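Local coordinates for protein gene product PA4716 (Pseudomonas aeruginosa, PDB 1U0K) that is of unproven function but belongs to the PhzF family and is probably an isomerase, perhaps an epimerase, at residues G22-L32 against L44-P54; R6-A14 against H77-H88. All blocks are in the same frame, centred on the assembly; numbering follows the deposited sequence.

Interaction 1 of 2, residues G22-L32 against L44-P54; sequences GLAVFDDASAL and LRQFESIFLLP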
loop_
_atom_site.group_PDB
_atom_site.type_symbol
_atom_site.label_atom_id
_atom_site.label_comp_id
_atom_site.label_asym_id
_atom_site.label_seq_id
_atom_site.Cartn_x
_atom_site.Cartn_y
_atom_site.Cartn_z
ATOM N N GLY A 22 9.441 4.560 -1.688
ATOM C CA GLY A 22 8.767 4.676 -2.963
ATOM C C GLY A 22 7.781 5.822 -2.974
ATOM O O GLY A 22 7.135 6.131 -1.970
ATOM N N LEU A 23 7.662 6.444 -4.139
ATOM C CA LEU A 23 6.840 7.635 -4.344
ATOM C C LEU A 23 6.303 7.654 -5.756
ATOM O O LEU A 23 7.063 7.402 -6.697
ATOM C CB LEU A 23 7.717 8.868 -4.165
ATOM C CG LEU A 23 7.131 10.239 -4.487
ATOM C CD1 LEU A 23 6.145 10.656 -3.418
ATOM C CD2 LEU A 23 8.249 11.260 -4.624
ATOM N N ALA A 24 5.027 8.010 -5.929
ATOM C CA ALA A 24 4.485 8.313 -7.249
ATOM C C ALA A 24 4.391 9.822 -7.445
ATOM O O ALA A 24 3.956 10.544 -6.548
ATOM C CB ALA A 24 3.136 7.688 -7.455
ATOM N N VAL A 25 4.815 10.289 -8.618
ATOM C CA VAL A 25 4.776 11.703 -8.972
ATOM C C VAL A 25 3.993 11.886 -10.259
ATOM O O VAL A 25 4.298 11.246 -11.250
ATOM C CB VAL A 25 6.193 12.260 -9.204
ATOM C CG1 VAL A 25 6.143 13.757 -9.570
ATOM C CG2 VAL A 25 7.087 12.028 -7.998
ATOM N N PHE A 26 2.986 12.747 -10.235
ATOM C CA PHE A 26 2.213 13.113 -11.416
ATOM C C PHE A 26 2.743 14.491 -11.822
ATOM O O PHE A 26 2.531 15.465 -11.121
ATOM C CB PHE A 26 0.711 13.157 -11.098
ATOM C CG PHE A 26 0.085 11.808 -10.845
ATOM C CD1 PHE A 26 0.410 11.070 -9.721
ATOM C CD2 PHE A 26 -0.855 11.287 -11.739
ATOM C CE1 PHE A 26 -0.186 9.823 -9.488
ATOM C CE2 PHE A 26 -1.458 10.063 -11.494
ATOM C CZ PHE A 26 -1.120 9.340 -10.391
ATOM N N ASP A 27 3.451 14.574 -12.941
ATOM C CA ASP A 27 4.125 15.826 -13.290
ATOM C C ASP A 27 3.213 16.905 -13.854
ATOM O O ASP A 27 3.601 18.076 -13.887
ATOM C CB ASP A 27 5.295 15.578 -14.241
ATOM C CG ASP A 27 4.853 15.123 -15.590
ATOM O OD1 ASP A 27 4.381 13.987 -15.694
ATOM O OD2 ASP A 27 4.949 15.846 -16.598
ATOM N N ASP A 28 2.017 16.532 -14.293
ATOM C CA ASP A 28 1.030 17.527 -14.684
ATOM C C ASP A 28 -0.367 17.006 -14.382
ATOM O O ASP A 28 -0.982 16.293 -15.191
ATOM C CB ASP A 28 1.181 17.908 -16.155
ATOM C CG ASP A 28 0.228 19.009 -16.566
ATOM O OD1 ASP A 28 -0.686 19.361 -15.780
ATOM O OD2 ASP A 28 0.315 19.582 -17.678
ATOM N N ALA A 29 -0.850 17.382 -13.204
ATOM C CA ALA A 29 -2.122 16.917 -12.680
ATOM C C ALA A 29 -3.231 17.937 -12.908
ATOM O O ALA A 29 -4.248 17.913 -12.210
ATOM C CB ALA A 29 -1.978 16.614 -11.193
ATOM N N SER A 30 -3.043 18.817 -13.893
ATOM C CA SER A 30 -4.003 19.893 -14.178
ATOM C C SER A 30 -5.420 19.406 -14.499
ATOM O O SER A 30 -6.377 20.139 -14.285
ATOM C CB SER A 30 -3.503 20.778 -15.335
ATOM O OG SER A 30 -2.317 21.469 -14.983
ATOM N N ALA A 31 -5.544 18.183 -15.000
ATOM C CA ALA A 31 -6.843 17.631 -15.373
ATOM C C ALA A 31 -7.589 16.955 -14.214
ATOM O O ALA A 31 -8.761 16.600 -14.362
ATOM C CB ALA A 31 -6.677 16.657 -16.514
ATOM N N LEU A 32 -6.934 16.795 -13.061
ATOM C CA LEU A 32 -7.514 16.046 -11.939
ATOM C C LEU A 32 -8.146 16.934 -10.886
ATOM O O LEU A 32 -7.560 17.931 -10.462
ATOM C CB LEU A 32 -6.427 15.217 -11.251
ATOM C CG LEU A 32 -5.691 14.187 -12.100
ATOM C CD1 LEU A 32 -4.645 13.467 -11.246
ATOM C CD2 LEU A 32 -6.647 13.178 -12.728
ATOM N N LEU A 44 -2.214 3.725 -6.516
ATOM C CA LEU A 44 -0.800 3.412 -6.640
ATOM C C LEU A 44 -0.187 2.862 -5.356
ATOM O O LEU A 44 0.862 2.225 -5.405
ATOM C CB LEU A 44 -0.041 4.631 -7.148
ATOM C CG LEU A 44 -0.484 5.094 -8.538
ATOM C CD1 LEU A 44 0.406 6.215 -9.033
ATOM C CD2 LEU A 44 -0.519 3.917 -9.531
ATOM N N ARG A 45 -0.833 3.102 -4.211
ATOM C CA ARG A 45 -0.479 2.503 -2.913
ATOM C C ARG A 45 0.914 2.837 -2.386
ATOM O O ARG A 45 1.403 2.202 -1.449
ATOM C CB ARG A 45 -0.725 0.990 -2.943
ATOM C CG ARG A 45 -2.171 0.676 -3.218
ATOM C CD ARG A 45 -2.411 -0.756 -3.556
ATOM N NE ARG A 45 -2.120 -1.635 -2.435
ATOM C CZ ARG A 45 -2.993 -2.014 -1.519
ATOM N NH1 ARG A 45 -4.234 -1.552 -1.547
ATOM N NH2 ARG A 45 -2.619 -2.858 -0.561
ATOM N N GLN A 46 1.546 3.859 -2.954
ATOM C CA GLN A 46 2.748 4.406 -2.360
ATOM C C GLN A 46 2.332 5.188 -1.112
ATOM O O GLN A 46 1.212 5.702 -1.062
ATOM C CB GLN A 46 3.470 5.293 -3.377
ATOM C CG GLN A 46 3.772 4.562 -4.671
ATOM C CD GLN A 46 4.675 3.351 -4.455
ATOM O OE1 GLN A 46 5.759 3.482 -3.892
ATOM N NE2 GLN A 46 4.222 2.170 -4.895
ATOM N N PHE A 47 3.197 5.245 -0.118
ATOM C CA PHE A 47 2.846 5.863 1.166
ATOM C C PHE A 47 2.349 7.293 0.912
ATOM O O PHE A 47 1.392 7.737 1.537
ATOM C CB PHE A 47 4.016 5.843 2.148
ATOM C CG PHE A 47 3.613 6.048 3.592
ATOM C CD1 PHE A 47 3.413 4.959 4.444
ATOM C CD2 PHE A 47 3.433 7.325 4.100
ATOM C CE1 PHE A 47 3.047 5.151 5.781
ATOM C CE2 PHE A 47 3.054 7.518 5.437
ATOM C CZ PHE A 47 2.863 6.436 6.266
ATOM N N GLU A 48 3.006 7.990 -0.004
ATOM C CA GLU A 48 2.513 9.267 -0.523
ATOM C C GLU A 48 2.608 9.310 -2.041
ATOM O O GLU A 48 3.482 8.670 -2.631
ATOM C CB GLU A 48 3.312 10.429 0.074
ATOM C CG GLU A 48 3.047 10.622 1.551
ATOM C CD GLU A 48 3.811 11.770 2.163
ATOM O OE1 GLU A 48 5.037 11.663 2.314
ATOM O OE2 GLU A 48 3.171 12.782 2.520
ATOM N N SER A 49 1.661 10.017 -2.652
ATOM C CA SER A 49 1.763 10.479 -4.041
ATOM C C SER A 49 1.776 12.008 -4.034
ATOM O O SER A 49 1.176 12.637 -3.170
ATOM C CB SER A 49 0.603 9.988 -4.909
ATOM O OG SER A 49 0.676 8.591 -5.172
ATOM N N ILE A 50 2.468 12.593 -5.008
ATOM C CA ILE A 50 2.509 14.045 -5.171
ATOM C C ILE A 50 2.067 14.409 -6.578
ATOM O O ILE A 50 2.411 13.727 -7.552
ATOM C CB ILE A 50 3.922 14.628 -4.831
ATOM C CG1 ILE A 50 3.959 16.140 -5.062
ATOM C CG2 ILE A 50 5.036 13.921 -5.602
ATOM C CD1 ILE A 50 5.099 16.825 -4.389
ATOM N N PHE A 51 1.287 15.479 -6.658
ATOM C CA PHE A 51 0.646 15.946 -7.886
ATOM C C PHE A 51 1.127 17.361 -8.151
ATOM O O PHE A 51 0.988 18.219 -7.286
ATOM C CB PHE A 51 -0.881 15.907 -7.726
ATOM C CG PHE A 51 -1.418 14.523 -7.486
ATOM C CD1 PHE A 51 -1.422 13.992 -6.202
ATOM C CD2 PHE A 51 -1.878 13.736 -8.535
ATOM C CE1 PHE A 51 -1.862 12.706 -5.976
ATOM C CE2 PHE A 51 -2.310 12.438 -8.302
ATOM C CZ PHE A 51 -2.305 11.932 -7.017
ATOM N N LEU A 52 1.721 17.580 -9.319
ATOM C CA LEU A 52 2.280 18.880 -9.698
ATOM C C LEU A 52 1.369 19.615 -10.667
ATOM O O LEU A 52 0.798 19.032 -11.583
ATOM C CB LEU A 52 3.670 18.715 -10.311
ATOM C CG LEU A 52 4.717 17.970 -9.468
ATOM C CD1 LEU A 52 6.071 17.885 -10.181
ATOM C CD2 LEU A 52 4.898 18.604 -8.098
ATOM N N LEU A 53 1.265 20.923 -10.463
ATOM C CA LEU A 53 0.429 21.787 -11.289
ATOM C C LEU A 53 1.345 22.868 -11.877
ATOM O O LEU A 53 1.786 23.772 -11.159
ATOM C CB LEU A 53 -0.695 22.385 -10.454
ATOM C CG LEU A 53 -1.508 21.326 -9.681
ATOM C CD1 LEU A 53 -2.311 21.939 -8.554
ATOM C CD2 LEU A 53 -2.408 20.552 -10.640
ATOM N N PRO A 54 1.663 22.755 -13.165
ATOM C CA PRO A 54 2.519 23.751 -13.816
ATOM C C PRO A 54 1.810 25.092 -13.956
ATOM O O PRO A 54 0.584 25.188 -13.913
ATOM C CB PRO A 54 2.794 23.144 -15.197
ATOM C CG PRO A 54 1.641 22.258 -15.456
ATOM C CD PRO A 54 1.226 21.709 -14.113
HETATM O O HOH W 1 5.833 4.104 -0.492
HETATM O O HOH W 2 5.907 8.023 -0.734
#
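Ala24, Val25 and Phe26 pair in parallel with Ser49, Ile50 and Phe51, the short strands running 4.8 Å apart at an angle of 16°. Phe26 carries much of the register: its N donates to Ile50 O at 2.9 Å, its O receives Leu52 N, and Ala24 O receives Ile50 N. Past the strand end Ala29 N reaches Leu52 O, at 2.8 Å and nearly straight (174°). At the other end the strands splay, and one water bridges Gly22 O to Phe47 N, a second Gly22 O to Glu48 N, Glu48 being the predicted active-site residue.

On one face Phe26 and Phe51 form an offset stack, centroids 4.5 Å apart and planes at 25°. In each, CG is anti to the carbonyl carbon, which with the pairing brings the rings side by side, Phe51 CE2 over the rim of the Phe26 ring. Leu44 CD1 meets the Phe26 ring obliquely, from the opposite direction, and presses tightly on Ala24 CB at 3.5 Å. The other face has Val25 CG2 alongside Ile50 CG2, 3.7 Å away. In the loop Asp28 OD1 accepts from Ser30 N, forming an Asx turn, and from Ser30 OG, beside Pro54.

This is a beta-alpha-beta unit: helix 34-44 joins the strands and packs on the Phe51 face through Met37 and Thr41, while helix 78-90 lies against Val25 and Ile50. Strands 6-12 and 60-67 flank the pair.

Interaction 2 of 2, residues R6-A14 against H77-H88; sequences RYWQLDVFA and HPLLGAAALLHH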
loop_
_atom_site.group_PDB
_atom_site.type_symbol
_atom_site.label_atom_id
_atom_site.label_comp_id
_atom_site.label_asym_id
_atom_site.label_seq_id
_atom_site.Cartn_x
_atom_site.Cartn_y
_atom_site.Cartn_z
ATOM N N ARG A 6 1.010 11.287 -17.502
ATOM C CA ARG A 6 1.928 10.306 -16.971
ATOM C C ARG A 6 2.018 10.427 -15.475
ATOM O O ARG A 6 1.797 11.499 -14.906
ATOM C CB ARG A 6 3.343 10.535 -17.500
ATOM C CG ARG A 6 3.484 10.461 -19.004
ATOM C CD ARG A 6 4.761 11.106 -19.539
ATOM N NE ARG A 6 4.921 12.498 -19.112
ATOM C CZ ARG A 6 5.975 13.265 -19.404
ATOM N NH1 ARG A 6 6.983 12.793 -20.140
ATOM N NH2 ARG A 6 6.021 14.514 -18.962
ATOM N N TYR A 7 2.366 9.322 -14.841
ATOM C CA TYR A 7 2.959 9.356 -13.519
ATOM C C TYR A 7 4.279 8.609 -13.539
ATOM O O TYR A 7 4.604 7.893 -14.506
ATOM C CB TYR A 7 2.002 8.828 -12.446
ATOM C CG TYR A 7 1.743 7.345 -12.494
ATOM C CD1 TYR A 7 2.617 6.454 -11.920
ATOM C CD2 TYR A 7 0.622 6.846 -13.143
ATOM C CE1 TYR A 7 2.382 5.079 -11.965
ATOM C CE2 TYR A 7 0.367 5.469 -13.183
ATOM C CZ TYR A 7 1.261 4.601 -12.605
ATOM O OH TYR A 7 1.050 3.238 -12.652
ATOM N N TRP A 8 5.055 8.795 -12.490
ATOM C CA TRP A 8 6.390 8.231 -12.394
ATOM C C TRP A 8 6.585 7.594 -11.043
ATOM O O TRP A 8 6.177 8.162 -10.043
ATOM C CB TRP A 8 7.449 9.312 -12.581
ATOM C CG TRP A 8 7.272 10.148 -13.805
ATOM C CD1 TRP A 8 6.302 11.095 -14.037
ATOM C CD2 TRP A 8 8.103 10.144 -14.971
ATOM N NE1 TRP A 8 6.482 11.661 -15.272
ATOM C CE2 TRP A 8 7.580 11.101 -15.864
ATOM C CE3 TRP A 8 9.247 9.425 -15.353
ATOM C CZ2 TRP A 8 8.157 11.355 -17.113
ATOM C CZ3 TRP A 8 9.810 9.681 -16.587
ATOM C CH2 TRP A 8 9.270 10.639 -17.443
ATOM N N GLN A 9 7.246 6.441 -11.017
ATOM C CA GLN A 9 7.611 5.750 -9.795
ATOM C C GLN A 9 9.065 6.057 -9.490
ATOM O O GLN A 9 9.931 5.842 -10.317
ATOM C CB GLN A 9 7.401 4.231 -9.956
ATOM C CG GLN A 9 7.818 3.400 -8.760
ATOM C CD GLN A 9 6.999 3.667 -7.514
ATOM O OE1 GLN A 9 5.868 4.157 -7.594
ATOM N NE2 GLN A 9 7.570 3.354 -6.358
ATOM N N LEU A 10 9.309 6.627 -8.316
ATOM C CA LEU A 10 10.638 7.022 -7.864
ATOM C C LEU A 10 10.917 6.414 -6.502
ATOM O O LEU A 10 9.996 6.084 -5.770
ATOM C CB LEU A 10 10.714 8.551 -7.708
ATOM C CG LEU A 10 10.923 9.403 -8.955
ATOM C CD1 LEU A 10 9.780 9.323 -9.912
ATOM C CD2 LEU A 10 11.150 10.848 -8.544
ATOM N N ASP A 11 12.191 6.310 -6.154
ATOM C CA ASP A 11 12.592 6.048 -4.777
ATOM C C ASP A 11 13.361 7.230 -4.228
ATOM O O ASP A 11 14.278 7.726 -4.874
ATOM C CB ASP A 11 13.481 4.821 -4.708
ATOM C CG ASP A 11 12.727 3.557 -4.943
ATOM O OD1 ASP A 11 11.533 3.478 -4.561
ATOM O OD2 ASP A 11 13.250 2.587 -5.513
ATOM N N VAL A 12 12.994 7.656 -3.025
ATOM C CA VAL A 12 13.632 8.791 -2.363
ATOM C C VAL A 12 14.411 8.289 -1.141
ATOM O O VAL A 12 13.976 7.354 -0.452
ATOM C CB VAL A 12 12.582 9.834 -1.935
ATOM C CG1 VAL A 12 13.260 11.071 -1.318
ATOM C CG2 VAL A 12 11.699 10.241 -3.122
ATOM N N PHE A 13 15.551 8.929 -0.881
ATOM C CA PHE A 13 16.543 8.449 0.095
ATOM C C PHE A 13 17.081 7.082 -0.334
ATOM O O PHE A 13 17.152 6.134 0.459
ATOM C CB PHE A 13 15.974 8.414 1.514
ATOM C CG PHE A 13 15.416 9.738 1.983
ATOM C CD1 PHE A 13 14.074 9.861 2.317
ATOM C CD2 PHE A 13 16.231 10.851 2.102
ATOM C CE1 PHE A 13 13.554 11.059 2.758
ATOM C CE2 PHE A 13 15.712 12.066 2.545
ATOM C CZ PHE A 13 14.377 12.169 2.873
ATOM N N ALA A 14 17.482 7.016 -1.599
ATOM C CA ALA A 14 17.820 5.773 -2.283
ATOM C C ALA A 14 19.011 6.004 -3.202
ATOM O O ALA A 14 18.936 6.782 -4.153
ATOM C CB ALA A 14 16.604 5.273 -3.091
ATOM N N HIS A 77 9.406 14.686 1.970
ATOM C CA HIS A 77 10.227 14.036 0.929
ATOM C C HIS A 77 9.575 13.788 -0.472
ATOM O O HIS A 77 10.299 13.559 -1.441
ATOM C CB HIS A 77 10.803 12.717 1.438
ATOM C CG HIS A 77 9.773 11.653 1.568
ATOM N ND1 HIS A 77 8.867 11.628 2.606
ATOM C CD2 HIS A 77 9.438 10.633 0.748
ATOM C CE1 HIS A 77 8.033 10.621 2.429
ATOM N NE2 HIS A 77 8.356 10.005 1.307
ATOM N N PRO A 78 8.251 13.797 -0.617
ATOM C CA PRO A 78 7.684 13.880 -1.970
ATOM C C PRO A 78 8.223 15.078 -2.748
ATOM O O PRO A 78 8.323 15.009 -3.967
ATOM C CB PRO A 78 6.186 14.008 -1.714
ATOM C CG PRO A 78 5.997 13.254 -0.457
ATOM C CD PRO A 78 7.178 13.674 0.391
ATOM N N LEU A 79 8.585 16.157 -2.060
ATOM C CA LEU A 79 9.146 17.328 -2.731
ATOM C C LEU A 79 10.535 17.038 -3.314
ATOM O O LEU A 79 10.836 17.507 -4.405
ATOM C CB LEU A 79 9.187 18.556 -1.804
ATOM C CG LEU A 79 7.869 19.067 -1.209
ATOM C CD1 LEU A 79 8.131 20.319 -0.361
ATOM C CD2 LEU A 79 6.809 19.395 -2.224
ATOM N N LEU A 80 11.348 16.249 -2.617
ATOM C CA LEU A 80 12.645 15.821 -3.131
ATOM C C LEU A 80 12.494 15.022 -4.416
ATOM O O LEU A 80 13.229 15.239 -5.380
ATOM C CB LEU A 80 13.381 14.964 -2.109
ATOM C CG LEU A 80 13.747 15.672 -0.812
ATOM C CD1 LEU A 80 14.508 14.692 0.072
ATOM C CD2 LEU A 80 14.540 16.953 -1.061
ATOM N N GLY A 81 11.539 14.092 -4.415
ATOM C CA GLY A 81 11.252 13.284 -5.601
ATOM C C GLY A 81 10.777 14.134 -6.761
ATOM O O GLY A 81 11.230 13.957 -7.891
ATOM N N ALA A 82 9.873 15.069 -6.492
ATOM C CA ALA A 82 9.427 15.994 -7.519
ATOM C C ALA A 82 10.590 16.788 -8.130
ATOM O O ALA A 82 10.684 16.925 -9.349
ATOM C CB ALA A 82 8.365 16.930 -6.970
ATOM N N ALA A 83 11.493 17.294 -7.296
ATOM C CA ALA A 83 12.657 18.049 -7.767
ATOM C C ALA A 83 13.510 17.213 -8.720
ATOM O O ALA A 83 13.944 17.697 -9.762
ATOM C CB ALA A 83 13.488 18.562 -6.589
ATOM N N ALA A 84 13.748 15.963 -8.358
ATOM C CA ALA A 84 14.548 15.068 -9.176
ATOM C C ALA A 84 13.889 14.821 -10.532
ATOM O O ALA A 84 14.558 14.835 -11.570
ATOM C CB ALA A 84 14.773 13.757 -8.451
ATOM N N LEU A 85 12.576 14.604 -10.516
ATOM C CA LEU A 85 11.840 14.362 -11.739
ATOM C C LEU A 85 11.861 15.600 -12.624
ATOM O O LEU A 85 12.064 15.484 -13.824
ATOM C CB LEU A 85 10.398 13.906 -11.463
ATOM C CG LEU A 85 9.577 13.744 -12.746
ATOM C CD1 LEU A 85 10.144 12.618 -13.608
ATOM C CD2 LEU A 85 8.123 13.526 -12.456
ATOM N N LEU A 86 11.667 16.782 -12.043
ATOM C CA LEU A 86 11.699 18.014 -12.833
ATOM C C LEU A 86 13.062 18.213 -13.500
ATOM O O LEU A 86 13.123 18.684 -14.625
ATOM C CB LEU A 86 11.333 19.216 -11.969
ATOM C CG LEU A 86 9.880 19.243 -11.501
ATOM C CD1 LEU A 86 9.686 20.344 -10.474
ATOM C CD2 LEU A 86 8.914 19.446 -12.642
ATOM N N HIS A 87 14.130 17.841 -12.810
ATOM C CA HIS A 87 15.496 17.898 -13.359
ATOM C C HIS A 87 15.621 16.921 -14.528
ATOM O O HIS A 87 16.144 17.265 -15.592
ATOM C CB HIS A 87 16.495 17.557 -12.257
ATOM C CG HIS A 87 17.905 18.004 -12.509
ATOM N ND1 HIS A 87 18.508 17.981 -13.748
ATOM C CD2 HIS A 87 18.847 18.444 -11.643
ATOM C CE1 HIS A 87 19.757 18.407 -13.629
ATOM N NE2 HIS A 87 19.982 18.697 -12.362
ATOM N N HIS A 88 15.108 15.712 -14.348
ATOM C CA HIS A 88 15.090 14.716 -15.432
ATOM C C HIS A 88 14.363 15.224 -16.687
ATOM O O HIS A 88 14.860 15.073 -17.806
ATOM C CB HIS A 88 14.444 13.417 -14.924
ATOM C CG HIS A 88 14.213 12.395 -15.993
ATOM N ND1 HIS A 88 15.243 11.757 -16.650
ATOM C CD2 HIS A 88 13.068 11.913 -16.525
ATOM C CE1 HIS A 88 14.737 10.915 -17.535
ATOM N NE2 HIS A 88 13.421 10.996 -17.486
#
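Leu85 lies across the indole of Trp8 at about a right angle, with both of its methyls on the ring system. CD1 stands over the five-membered ring, 3.7 Å from its centroid and 19° off the normal, a CH-pi contact, while CD2 comes down on Trp8 CD1 at 3.4 Å. The Leu85 branch point is anti to its backbone N (chi1 176°), which carries the fork out from the helix to the indole. One turn on, His88 approaches the six-membered ring obliquely, planes at 77°, its NE2 3.9 Å from Trp8 CZ3.

In the middle of the contact Gly81 has no side chain, and Val12 CG2 rests 4.0 Å from Gly81 CA. Leu10 CD2 comes to 3.2 Å from Gly81 O. The other methyl of Val12, CG1, sits by Leu80 CB and His77 O. Phe13 crosses both His77 and Leu80 at about a right angle; its CE1 meets His77 CB at 3.5 Å, and Leu80 CD1 touches CZ and CE2.

No hydrogen bond links the two segments; the contact is mainly apolar packing of a helix on a strand, the short axes 8.4 Å apart. Trp8 NE1 is instead held by Asp27 in the loop after strand 21-26. Strand 6-12 lies between strands 21-26 and 267-282, and helix 78-90 also packs on strand 48-54 and, through Leu79 and Leu80, on strand 106-114.

Interactions 1 and 2 have centres 10 Å apart and meet along neighbouring antiparallel strands, 6-12 and 21-26: probable hydrogen bonds run from Trp8 N to Val25 O (2.8 Å) and from Leu23 N to Leu10 O (2.9 Å). Helix 78-90 is common ground, since Leu85 touches Val25 as well as Trp8. Along the chain, interaction 1 is nested within the loop closed by interaction 2. The two also converge at the predicted active-site residue: Glu48 OE1, from interaction 1, lies 3.2 Å from His77 CE1 and 3.3 Å from Pro78 CG, at the His77-Pro78 end of interaction 2. Both contacts also touch the second subunit.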